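PDB 5WLH: LbaCas13a H328A (C2c2) from Lachnospiraceae bacterium NK4A179, which is an RNA-guided CRISPR-Cas13a enzyme that binds pre-crRNA and targets RNA, cleaving at A. Local coordinates for residues E633-V638 against I967-K972; D641-N646 against K658-D663. One frame throughout, in Å; residues are numbered along the deposited sequence.

Interaction 1: E633-V638 against I967-K972. With nucleotides of chain B.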
ATOM      1  N   GLU A 633      14.802 -21.344  25.119  1.00 31.14           N
ATOM      2  CA  GLU A 633      15.873 -21.551  26.084  1.00 33.62           C
ATOM      3  C   GLU A 633      17.165 -20.860  25.673  1.00 34.71           C
ATOM      4  O   GLU A 633      18.021 -20.618  26.531  1.00 37.10           O
ATOM      5  CB  GLU A 633      16.100 -23.046  26.295  1.00 34.16           C
ATOM      6  CG  GLU A 633      15.110 -23.655  27.283  1.00 38.78           C
ATOM      7  CD  GLU A 633      14.993 -25.161  27.151  1.00 48.80           C
ATOM      8  OE1 GLU A 633      15.789 -25.758  26.393  1.00 53.34           O
ATOM      9  OE2 GLU A 633      14.112 -25.746  27.817  1.00 52.58           O
ATOM     10  N   ARG A 634      17.330 -20.509  24.399  1.00 32.84           N
ATOM     11  CA  ARG A 634      18.566 -19.853  23.999  1.00 34.58           C
ATOM     12  C   ARG A 634      18.457 -18.331  23.976  1.00 33.50           C
ATOM     13  O   ARG A 634      19.477 -17.660  23.803  1.00 32.62           O
ATOM     14  CB  ARG A 634      19.054 -20.383  22.637  1.00 38.63           C
ATOM     15  CG  ARG A 634      18.154 -20.171  21.438  1.00 36.73           C
ATOM     16  CD  ARG A 634      18.727 -20.873  20.191  1.00 35.08           C
ATOM     17  NE  ARG A 634      19.919 -20.188  19.693  1.00 32.84           N
ATOM     18  CZ  ARG A 634      20.141 -19.881  18.416  1.00 30.34           C
ATOM     19  NH1 ARG A 634      19.264 -20.220  17.475  1.00 30.67           N
ATOM     20  NH2 ARG A 634      21.257 -19.253  18.070  1.00 29.88           N
ATOM     21  N   MET A 635      17.269 -17.769  24.220  1.00 31.37           N
ATOM     22  CA  MET A 635      17.048 -16.344  23.963  1.00 32.12           C
ATOM     23  C   MET A 635      17.899 -15.451  24.857  1.00 31.28           C
ATOM     24  O   MET A 635      18.442 -14.445  24.393  1.00 29.73           O
ATOM     25  CB  MET A 635      15.569 -16.005  24.127  1.00 30.27           C
ATOM     26  CG  MET A 635      14.687 -16.647  23.058  1.00 30.99           C
ATOM     27  SD  MET A 635      15.345 -16.412  21.391  1.00 33.96           S
ATOM     28  CE  MET A 635      15.108 -14.642  21.192  1.00 32.45           C
ATOM     29  N   THR A 636      17.998 -15.769  26.153  1.00 36.86           N
ATOM     30  CA  THR A 636      18.824 -14.933  27.019  1.00 38.48           C
ATOM     31  C   THR A 636      20.291 -15.006  26.609  1.00 36.73           C
ATOM     32  O   THR A 636      20.993 -13.989  26.609  1.00 37.63           O
ATOM     33  CB  THR A 636      18.641 -15.319  28.491  1.00 41.37           C
ATOM     34  OG1 THR A 636      18.996 -16.693  28.695  1.00 41.75           O
ATOM     35  CG2 THR A 636      17.200 -15.092  28.924  1.00 41.22           C
ATOM     36  N   VAL A 637      20.763 -16.194  26.218  1.00 34.46           N
ATOM     37  CA  VAL A 637      22.129 -16.329  25.723  1.00 38.80           C
ATOM     38  C   VAL A 637      22.324 -15.485  24.468  1.00 38.05           C
ATOM     39  O   VAL A 637      23.334 -14.787  24.319  1.00 32.23           O
ATOM     40  CB  VAL A 637      22.463 -17.808  25.455  1.00 44.32           C
ATOM     41  CG1 VAL A 637      23.889 -17.946  24.933  1.00 38.95           C
ATOM     42  CG2 VAL A 637      22.265 -18.644  26.712  1.00 47.04           C
ATOM     43  N   VAL A 638      21.365 -15.551  23.539  1.00 36.28           N
ATOM     44  CA  VAL A 638      21.478 -14.800  22.287  1.00 30.55           C
ATOM     45  C   VAL A 638      21.544 -13.303  22.565  1.00 27.83           C
ATOM     46  O   VAL A 638      22.343 -12.572  21.963  1.00 30.15           O
ATOM     47  CB  VAL A 638      20.294 -15.133  21.355  1.00 30.67           C
ATOM     48  CG1 VAL A 638      20.275 -14.183  20.167  1.00 26.76           C
ATOM     49  CG2 VAL A 638      20.351 -16.571  20.903  1.00 32.81           C
ATOM     50  N   ILE A 967       6.797 -13.852  17.064  1.00 22.05           N
ATOM     51  CA  ILE A 967       7.451 -13.279  15.892  1.00 18.08           C
ATOM     52  C   ILE A 967       8.760 -12.621  16.290  1.00 20.15           C
ATOM     53  O   ILE A 967       9.770 -12.756  15.597  1.00 20.62           O
ATOM     54  CB  ILE A 967       6.530 -12.285  15.174  1.00 17.40           C
ATOM     55  CG1 ILE A 967       5.238 -12.963  14.732  1.00 22.31           C
ATOM     56  CG2 ILE A 967       7.258 -11.714  13.936  1.00 21.87           C
ATOM     57  CD1 ILE A 967       4.307 -12.019  13.970  1.00 23.51           C
ATOM     58  N   ASP A 968       8.752 -11.891  17.411  1.00 21.94           N
ATOM     59  CA  ASP A 968       9.964 -11.245  17.905  1.00 21.24           C
ATOM     60  C   ASP A 968      11.066 -12.266  18.152  1.00 23.78           C
ATOM     61  O   ASP A 968      12.245 -12.008  17.849  1.00 23.83           O
ATOM     62  CB  ASP A 968       9.644 -10.463  19.177  1.00 25.32           C
ATOM     63  CG  ASP A 968      10.887  -9.886  19.838  1.00 30.82           C
ATOM     64  OD1 ASP A 968      11.307  -8.781  19.451  1.00 29.46           O
ATOM     65  OD2 ASP A 968      11.449 -10.553  20.739  1.00 30.14           O
ATOM     66  N   LEU A 969      10.701 -13.440  18.679  1.00 23.35           N
ATOM     67  CA  LEU A 969      11.679 -14.512  18.840  1.00 23.37           C
ATOM     68  C   LEU A 969      12.270 -14.893  17.491  1.00 22.23           C
ATOM     69  O   LEU A 969      13.490 -15.034  17.359  1.00 22.05           O
ATOM     70  CB  LEU A 969      11.036 -15.720  19.535  1.00 21.97           C
ATOM     71  CG  LEU A 969      11.880 -16.998  19.574  1.00 25.42           C
ATOM     72  CD1 LEU A 969      11.765 -17.720  20.922  1.00 26.90           C
ATOM     73  CD2 LEU A 969      11.501 -17.953  18.428  1.00 26.60           C
ATOM     74  N   SER A 970      11.426 -14.980  16.456  1.00 20.80           N
ATOM     75  CA  SER A 970      11.919 -15.271  15.116  1.00 22.05           C
ATOM     76  C   SER A 970      12.821 -14.160  14.587  1.00 21.69           C
ATOM     77  O   SER A 970      13.879 -14.439  14.009  1.00 23.06           O
ATOM     78  CB  SER A 970      10.737 -15.506  14.169  1.00 22.21           C
ATOM     79  OG  SER A 970      10.147 -16.755  14.442  1.00 23.17           O
ATOM     80  N   VAL A 971      12.427 -12.896  14.764  1.00 21.85           N
ATOM     81  CA  VAL A 971      13.277 -11.798  14.293  1.00 22.90           C
ATOM     82  C   VAL A 971      14.694 -11.979  14.818  1.00 23.68           C
ATOM     83  O   VAL A 971      15.676 -11.931  14.069  1.00 23.67           O
ATOM     84  CB  VAL A 971      12.704 -10.435  14.728  1.00 22.32           C
ATOM     85  CG1 VAL A 971      13.700  -9.303  14.406  1.00 20.86           C
ATOM     86  CG2 VAL A 971      11.371 -10.163  14.063  1.00 18.66           C
ATOM     87  N   LYS A 972      14.807 -12.215  16.123  1.00 21.17           N
ATOM     88  CA  LYS A 972      16.112 -12.312  16.767  1.00 24.99           C
ATOM     89  C   LYS A 972      16.863 -13.549  16.299  1.00 28.62           C
ATOM     90  O   LYS A 972      18.049 -13.476  15.944  1.00 27.38           O
ATOM     91  CB  LYS A 972      15.922 -12.325  18.288  1.00 24.21           C
ATOM     92  CG  LYS A 972      15.535 -10.949  18.853  1.00 25.29           C
ATOM     93  CD  LYS A 972      14.743 -11.061  20.131  1.00 26.95           C
ATOM     94  CE  LYS A 972      14.625  -9.719  20.856  1.00 26.88           C
ATOM     95  NZ  LYS A 972      13.603  -9.774  21.968  1.00 28.09           N
TER
ATOM     96  P     U B  35      15.093  -3.997  15.776  1.00 26.88           P
ATOM     97  OP1   U B  35      13.617  -4.093  15.809  1.00 27.89           O
ATOM     98  OP2   U B  35      15.739  -4.104  17.107  1.00 29.32           O
ATOM     99  O5'   U B  35      15.715  -5.086  14.813  1.00 23.09           O
ATOM    100  C5'   U B  35      15.866  -6.429  15.217  1.00 22.91           C
ATOM    101  C4'   U B  35      16.585  -7.189  14.142  1.00 24.40           C
ATOM    102  O4'   U B  35      15.791  -7.188  12.933  1.00 25.77           O
ATOM    103  C3'   U B  35      17.902  -6.573  13.713  1.00 23.58           C
ATOM    104  O3'   U B  35      18.936  -6.934  14.599  1.00 26.39           O
ATOM    105  C2'   U B  35      18.086  -7.111  12.301  1.00 24.15           C
ATOM    106  O2'   U B  35      18.649  -8.410  12.328  1.00 26.17           O
ATOM    107  C1'   U B  35      16.632  -7.201  11.804  1.00 25.19           C
ATOM    108  N1    U B  35      16.287  -6.048  10.945  1.00 24.76           N
ATOM    109  C2    U B  35      16.662  -6.152   9.625  1.00 27.72           C
ATOM    110  O2    U B  35      17.210  -7.136   9.166  1.00 28.28           O
ATOM    111  N3    U B  35      16.351  -5.070   8.855  1.00 28.35           N
ATOM    112  C4    U B  35      15.740  -3.906   9.269  1.00 29.69           C
ATOM    113  O4    U B  35      15.557  -3.019   8.435  1.00 26.59           O
ATOM    114  C5    U B  35      15.390  -3.865  10.653  1.00 25.20           C
ATOM    115  C6    U B  35      15.667  -4.917  11.432  1.00 23.61           C
TER

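Interaction 2: D641-N646 against K658-D663. With nucleotides of chain B.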
ATOM      1  N   ASP A 641      24.782 -12.377  24.120  1.00 31.59           N
ATOM      2  CA  ASP A 641      25.826 -12.494  23.110  1.00 31.61           C
ATOM      3  C   ASP A 641      25.828 -11.304  22.160  1.00 30.17           C
ATOM      4  O   ASP A 641      26.890 -10.917  21.666  1.00 31.65           O
ATOM      5  CB  ASP A 641      25.662 -13.794  22.324  1.00 33.97           C
ATOM      6  CG  ASP A 641      26.169 -14.999  23.085  1.00 41.49           C
ATOM      7  OD1 ASP A 641      26.706 -14.812  24.207  1.00 41.81           O
ATOM      8  OD2 ASP A 641      26.014 -16.127  22.566  1.00 41.92           O
ATOM      9  N   LYS A 642      24.665 -10.696  21.901  1.00 30.42           N
ATOM     10  CA  LYS A 642      24.661  -9.495  21.058  1.00 31.60           C
ATOM     11  C   LYS A 642      25.344  -8.321  21.744  1.00 29.00           C
ATOM     12  O   LYS A 642      25.953  -7.482  21.069  1.00 28.41           O
ATOM     13  CB  LYS A 642      23.232  -9.109  20.674  1.00 30.70           C
ATOM     14  CG  LYS A 642      22.516 -10.188  19.895  1.00 31.35           C
ATOM     15  CD  LYS A 642      21.147  -9.723  19.439  1.00 27.77           C
ATOM     16  CE  LYS A 642      21.288  -8.838  18.214  1.00 33.25           C
ATOM     17  NZ  LYS A 642      19.949  -8.545  17.605  1.00 36.13           N
ATOM     18  N   PHE A 643      25.235  -8.222  23.073  1.00 28.97           N
ATOM     19  CA  PHE A 643      26.059  -7.256  23.797  1.00 31.41           C
ATOM     20  C   PHE A 643      27.538  -7.532  23.546  1.00 30.62           C
ATOM     21  O   PHE A 643      28.310  -6.629  23.200  1.00 30.89           O
ATOM     22  CB  PHE A 643      25.753  -7.310  25.295  1.00 27.44           C
ATOM     23  CG  PHE A 643      24.697  -6.335  25.746  1.00 34.63           C
ATOM     24  CD1 PHE A 643      23.596  -6.052  24.947  1.00 33.75           C
ATOM     25  CD2 PHE A 643      24.790  -5.720  26.991  1.00 36.39           C
ATOM     26  CE1 PHE A 643      22.615  -5.167  25.369  1.00 31.85           C
ATOM     27  CE2 PHE A 643      23.819  -4.827  27.418  1.00 36.62           C
ATOM     28  CZ  PHE A 643      22.716  -4.556  26.604  1.00 34.00           C
ATOM     29  N   TYR A 644      27.938  -8.793  23.689  1.00 29.80           N
ATOM     30  CA  TYR A 644      29.336  -9.164  23.504  1.00 32.62           C
ATOM     31  C   TYR A 644      29.791  -8.909  22.074  1.00 32.06           C
ATOM     32  O   TYR A 644      30.824  -8.273  21.839  1.00 37.47           O
ATOM     33  CB  TYR A 644      29.532 -10.635  23.865  1.00 35.86           C
ATOM     34  CG  TYR A 644      30.964 -11.097  23.723  1.00 36.48           C
ATOM     35  CD1 TYR A 644      31.859 -10.983  24.785  1.00 40.79           C
ATOM     36  CD2 TYR A 644      31.424 -11.641  22.534  1.00 37.87           C
ATOM     37  CE1 TYR A 644      33.170 -11.398  24.663  1.00 40.10           C
ATOM     38  CE2 TYR A 644      32.739 -12.057  22.398  1.00 42.40           C
ATOM     39  CZ  TYR A 644      33.607 -11.931  23.473  1.00 44.01           C
ATOM     40  OH  TYR A 644      34.914 -12.341  23.354  1.00 46.09           O
ATOM     41  N   SER A 645      29.028  -9.407  21.100  1.00 33.55           N
ATOM     42  CA  SER A 645      29.433  -9.273  19.708  1.00 37.26           C
ATOM     43  C   SER A 645      29.427  -7.825  19.243  1.00 33.14           C
ATOM     44  O   SER A 645      30.124  -7.501  18.275  1.00 32.33           O
ATOM     45  CB  SER A 645      28.522 -10.112  18.809  1.00 42.44           C
ATOM     46  OG  SER A 645      28.682 -11.500  19.063  1.00 48.13           O
ATOM     47  N   ASN A 646      28.643  -6.958  19.884  1.00 29.12           N
ATOM     48  CA  ASN A 646      28.650  -5.539  19.571  1.00 28.05           C
ATOM     49  C   ASN A 646      29.731  -4.790  20.344  1.00 30.75           C
ATOM     50  O   ASN A 646      29.786  -3.558  20.268  1.00 32.61           O
ATOM     51  CB  ASN A 646      27.274  -4.910  19.848  1.00 27.90           C
ATOM     52  CG  ASN A 646      26.312  -5.065  18.674  1.00 26.84           C
ATOM     53  OD1 ASN A 646      26.382  -4.323  17.693  1.00 29.17           O
ATOM     54  ND2 ASN A 646      25.434  -6.053  18.762  1.00 27.22           N
ATOM     55  N   LYS A 658      25.488  -6.381  32.991  1.00 29.27           N
ATOM     56  CA  LYS A 658      24.544  -7.360  33.508  1.00 28.07           C
ATOM     57  C   LYS A 658      23.296  -6.681  34.038  1.00 29.34           C
ATOM     58  O   LYS A 658      22.177  -7.144  33.791  1.00 27.54           O
ATOM     59  CB  LYS A 658      25.187  -8.202  34.616  1.00 33.67           C
ATOM     60  CG  LYS A 658      24.162  -9.079  35.353  1.00 41.25           C
ATOM     61  CD  LYS A 658      24.610  -9.416  36.768  1.00 51.68           C
ATOM     62  CE  LYS A 658      25.622 -10.530  36.751  1.00 56.32           C
ATOM     63  NZ  LYS A 658      25.048 -11.712  36.057  1.00 60.11           N
ATOM     64  N   LYS A 659      23.470  -5.597  34.795  1.00 29.00           N
ATOM     65  CA  LYS A 659      22.318  -4.854  35.287  1.00 30.78           C
ATOM     66  C   LYS A 659      21.432  -4.412  34.133  1.00 28.77           C
ATOM     67  O   LYS A 659      20.208  -4.583  34.175  1.00 26.90           O
ATOM     68  CB  LYS A 659      22.773  -3.646  36.104  1.00 30.26           C
ATOM     69  CG  LYS A 659      21.631  -2.778  36.596  1.00 35.00           C
ATOM     70  CD  LYS A 659      21.491  -1.533  35.753  1.00 39.07           C
ATOM     71  CE  LYS A 659      20.731  -0.430  36.477  1.00 40.84           C
ATOM     72  NZ  LYS A 659      19.297  -0.776  36.702  1.00 37.58           N
ATOM     73  N   LEU A 660      22.044  -3.840  33.095  1.00 27.25           N
ATOM     74  CA  LEU A 660      21.295  -3.418  31.912  1.00 27.83           C
ATOM     75  C   LEU A 660      20.606  -4.608  31.247  1.00 26.94           C
ATOM     76  O   LEU A 660      19.417  -4.543  30.917  1.00 29.66           O
ATOM     77  CB  LEU A 660      22.234  -2.711  30.927  1.00 24.19           C
ATOM     78  CG  LEU A 660      21.616  -2.195  29.616  1.00 25.54           C
ATOM     79  CD1 LEU A 660      20.450  -1.272  29.906  1.00 24.89           C
ATOM     80  CD2 LEU A 660      22.650  -1.458  28.799  1.00 29.42           C
ATOM     81  N   LEU A 661      21.346  -5.701  31.042  1.00 26.95           N
ATOM     82  CA  LEU A 661      20.788  -6.889  30.398  1.00 28.26           C
ATOM     83  C   LEU A 661      19.532  -7.362  31.106  1.00 30.89           C
ATOM     84  O   LEU A 661      18.515  -7.671  30.466  1.00 27.19           O
ATOM     85  CB  LEU A 661      21.828  -8.008  30.374  1.00 27.99           C
ATOM     86  CG  LEU A 661      22.927  -7.954  29.324  1.00 32.19           C
ATOM     87  CD1 LEU A 661      24.041  -8.915  29.713  1.00 34.16           C
ATOM     88  CD2 LEU A 661      22.366  -8.274  27.929  1.00 33.24           C
ATOM     89  N   ILE A 662      19.586  -7.433  32.440  1.00 27.07           N
ATOM     90  CA  ILE A 662      18.419  -7.871  33.191  1.00 28.72           C
ATOM     91  C   ILE A 662      17.280  -6.876  33.018  1.00 28.40           C
ATOM     92  O   ILE A 662      16.127  -7.267  32.818  1.00 28.32           O
ATOM     93  CB  ILE A 662      18.782  -8.078  34.676  1.00 25.55           C
ATOM     94  CG1 ILE A 662      19.779  -9.232  34.808  1.00 28.28           C
ATOM     95  CG2 ILE A 662      17.537  -8.356  35.495  1.00 28.47           C
ATOM     96  CD1 ILE A 662      20.396  -9.345  36.191  1.00 33.70           C
ATOM     97  N   ASP A 663      17.586  -5.575  33.072  1.00 26.03           N
ATOM     98  CA  ASP A 663      16.551  -4.560  32.873  1.00 26.13           C
ATOM     99  C   ASP A 663      15.876  -4.709  31.516  1.00 25.47           C
ATOM    100  O   ASP A 663      14.648  -4.614  31.413  1.00 28.65           O
ATOM    101  CB  ASP A 663      17.152  -3.162  32.969  1.00 27.25           C
ATOM    102  CG  ASP A 663      17.521  -2.770  34.382  1.00 33.20           C
ATOM    103  OD1 ASP A 663      17.182  -3.504  35.343  1.00 34.04           O
ATOM    104  OD2 ASP A 663      18.161  -1.711  34.515  1.00 33.45           O
TER
ATOM    105  P     U B  37      24.571  -3.419  10.777  1.00 45.23           P
ATOM    106  OP1   U B  37      23.385  -2.692  10.233  1.00 52.19           O
ATOM    107  OP2   U B  37      25.778  -3.693   9.944  1.00 38.55           O
ATOM    108  O5'   U B  37      25.037  -2.559  12.032  1.00 52.45           O
ATOM    109  C5'   U B  37      25.953  -3.072  12.974  1.00 46.54           C
ATOM    110  C4'   U B  37      27.296  -2.371  13.014  1.00 41.41           C
ATOM    111  O4'   U B  37      27.951  -2.934  14.168  1.00 37.42           O
ATOM    112  C3'   U B  37      28.228  -2.699  11.855  1.00 40.60           C
ATOM    113  O3'   U B  37      29.378  -1.830  11.916  1.00 42.74           O
ATOM    114  C2'   U B  37      28.654  -4.106  12.239  1.00 42.78           C
ATOM    115  O2'   U B  37      29.805  -4.596  11.583  1.00 46.49           O
ATOM    116  C1'   U B  37      28.851  -3.952  13.754  1.00 41.28           C
ATOM    117  N1    U B  37      28.485  -5.155  14.509  1.00 45.20           N
ATOM    118  C2    U B  37      29.412  -5.679  15.385  1.00 45.83           C
ATOM    119  O2    U B  37      30.513  -5.176  15.545  1.00 48.63           O
ATOM    120  N3    U B  37      28.982  -6.798  16.058  1.00 41.61           N
ATOM    121  C4    U B  37      27.751  -7.420  15.930  1.00 42.91           C
ATOM    122  O4    U B  37      27.498  -8.425  16.591  1.00 44.78           O
ATOM    123  C5    U B  37      26.847  -6.809  15.013  1.00 39.73           C
ATOM    124  C6    U B  37      27.241  -5.724  14.352  1.00 41.82           C
ATOM    125  P     A B  36      19.895  -5.814  15.215  1.00 27.22           P
ATOM    126  OP1   A B  36      20.762  -6.551  16.161  1.00 29.51           O
ATOM    127  OP2   A B  36      19.123  -4.635  15.660  1.00 30.02           O
ATOM    128  O5'   A B  36      20.740  -5.349  13.962  1.00 30.66           O
ATOM    129  C5'   A B  36      21.793  -4.415  14.117  1.00 33.38           C
ATOM    130  C4'   A B  36      23.018  -4.861  13.367  1.00 32.28           C
ATOM    131  O4'   A B  36      23.488  -6.132  13.891  1.00 34.17           O
ATOM    132  C3'   A B  36      22.830  -5.080  11.881  1.00 36.36           C
ATOM    133  O3'   A B  36      24.119  -4.876  11.303  1.00 41.75           O
ATOM    134  C2'   A B  36      22.468  -6.567  11.825  1.00 34.23           C
ATOM    135  O2'   A B  36      22.634  -7.173  10.564  1.00 34.76           O
ATOM    136  C1'   A B  36      23.429  -7.124  12.871  1.00 33.07           C
ATOM    137  N9    A B  36      23.035  -8.360  13.536  1.00 33.56           N
ATOM    138  C8    A B  36      21.803  -8.763  13.993  1.00 29.14           C
ATOM    139  N7    A B  36      21.841  -9.912  14.629  1.00 33.32           N
ATOM    140  C5    A B  36      23.189 -10.265  14.616  1.00 39.16           C
ATOM    141  C6    A B  36      23.895 -11.371  15.131  1.00 39.93           C
ATOM    142  N6    A B  36      23.309 -12.379  15.787  1.00 39.89           N
ATOM    143  N1    A B  36      25.236 -11.409  14.941  1.00 40.02           N
ATOM    144  C2    A B  36      25.825 -10.403  14.286  1.00 39.64           C
ATOM    145  N3    A B  36      25.266  -9.313  13.765  1.00 42.65           N
ATOM    146  C4    A B  36      23.933  -9.309  13.965  1.00 37.40           C
TER

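Interaction 1: E633-V638 against I967-K972
Leu-969 meets Met-635 where helix 960-974 passes the N-terminal part of helix 635-645, a helix-helix contact near the bound RNA that joins parts of the chain far apart in sequence. The leucine side chain, with CG anti to its own backbone N (chi1 171°), brings CD1 to 3.8 Å from Met-635 CG, and the two side chains cross at about a right angle. Met-635 SD lies 3.8 Å from the same Leu-969 CD1. Ser-970 turns away from this contact and hydrogen-bonds through OG to Ser-910 on helix 901-911. Val-971 faces the bound pre-crRNA: its CG1 approaches the ribose O4' of U35 of chain B at 3.3 Å. One residue on, Lys-972 offers its methylenes to Met-635. The methionine chain, bent at chi2 and chi3, lays CE across them, 3.8 Å from both CB and CD of Lys-972. Beyond CG the lysine runs extended and carries NZ back one turn to Asp-968, where it forms a salt bridge of 2.6 Å on the syn lone pair of OD2. Tyr-890 and Leu-973 also pack on Met-635. Between these two segments the contact is thus wholly apolar, while the lysine charge is met within its own helix.

Interaction 2: D641-N646 against K658-D663
Leu-661 places its CD2 methyl almost squarely over the ring of Phe-643. This is a CH-pi contact, with the methyl carbon 3.6 Å from the ring centroid and only 9° off the ring normal. The two side chains slide past each other in opposite directions, and Leu-661 CG extends the overlap toward the CD2–CE2 side of the ring. The other apolar contact comes at the ring edge: Leu-660 crosses the phenylalanine at about a right angle, with its CG in the ring plane and CD2 3.8 Å from Phe-643 CZ. Face and edge of one ring are therefore held by neighbouring leucines. Leu-660 also reaches Met-723 and Ile-727 of helix 709-732, and Phe-883 lies against Leu-661.

The contact joins two successive helices, 635-645 and 654-665, linked by a short connection, in what is probably part of the NUC lobe of Cas13a, downstream of the R-X4-H motif of a HEPN domain.

Hydrogen bonds within the segments secure the helix ending at Ser-645. Lys-642 O accepts from both Asn-646 N and Asn-646 ND2, which reach it from opposite faces of the carbonyl plane; Asn-646 ND2 stands 2.8 Å from Lys-642 O. This side-chain bond fixes the asparagine amide, which lies over the base of U37 of chain B with OD1 3.7 Å from C5 of that uracil.

Polar contacts to the RNA come from the same turn. U37 N3 of chain B donates to Ser-645 O (2.6 Å, 151° at the hydrogen), a main-chain carbonyl accepting from the N3-H of the base. Lys-642, bent at chi3 (79°), donates a hydrogen bond of 2.6 Å from NZ to OP1 of A36 of chain B, probably strengthened by the opposite charges. Tyr-722 packs on both Lys-642 and Asn-646.

Overall arrangement
Helix 635-645 is common to both interactions, whose centres lie 13 Å apart on the same side of the chain's centre. Interaction 1 packs its N-terminal part on helix 960-974, more than 300 residues away in sequence; interaction 2, nested within that long loop, packs its last turns on the next helix, 654-665. The segments adjoin in sequence but make no other touch. Three successive nucleotides of the bound pre-crRNA connect them further: U35 meets the helix 960-974 side of interaction 1, and A36 and U37 meet the 641-646 side of interaction 2. Val-971 CG1 and Lys-642 NZ, which approach U35 and A36 respectively, are 7.1 Å apart.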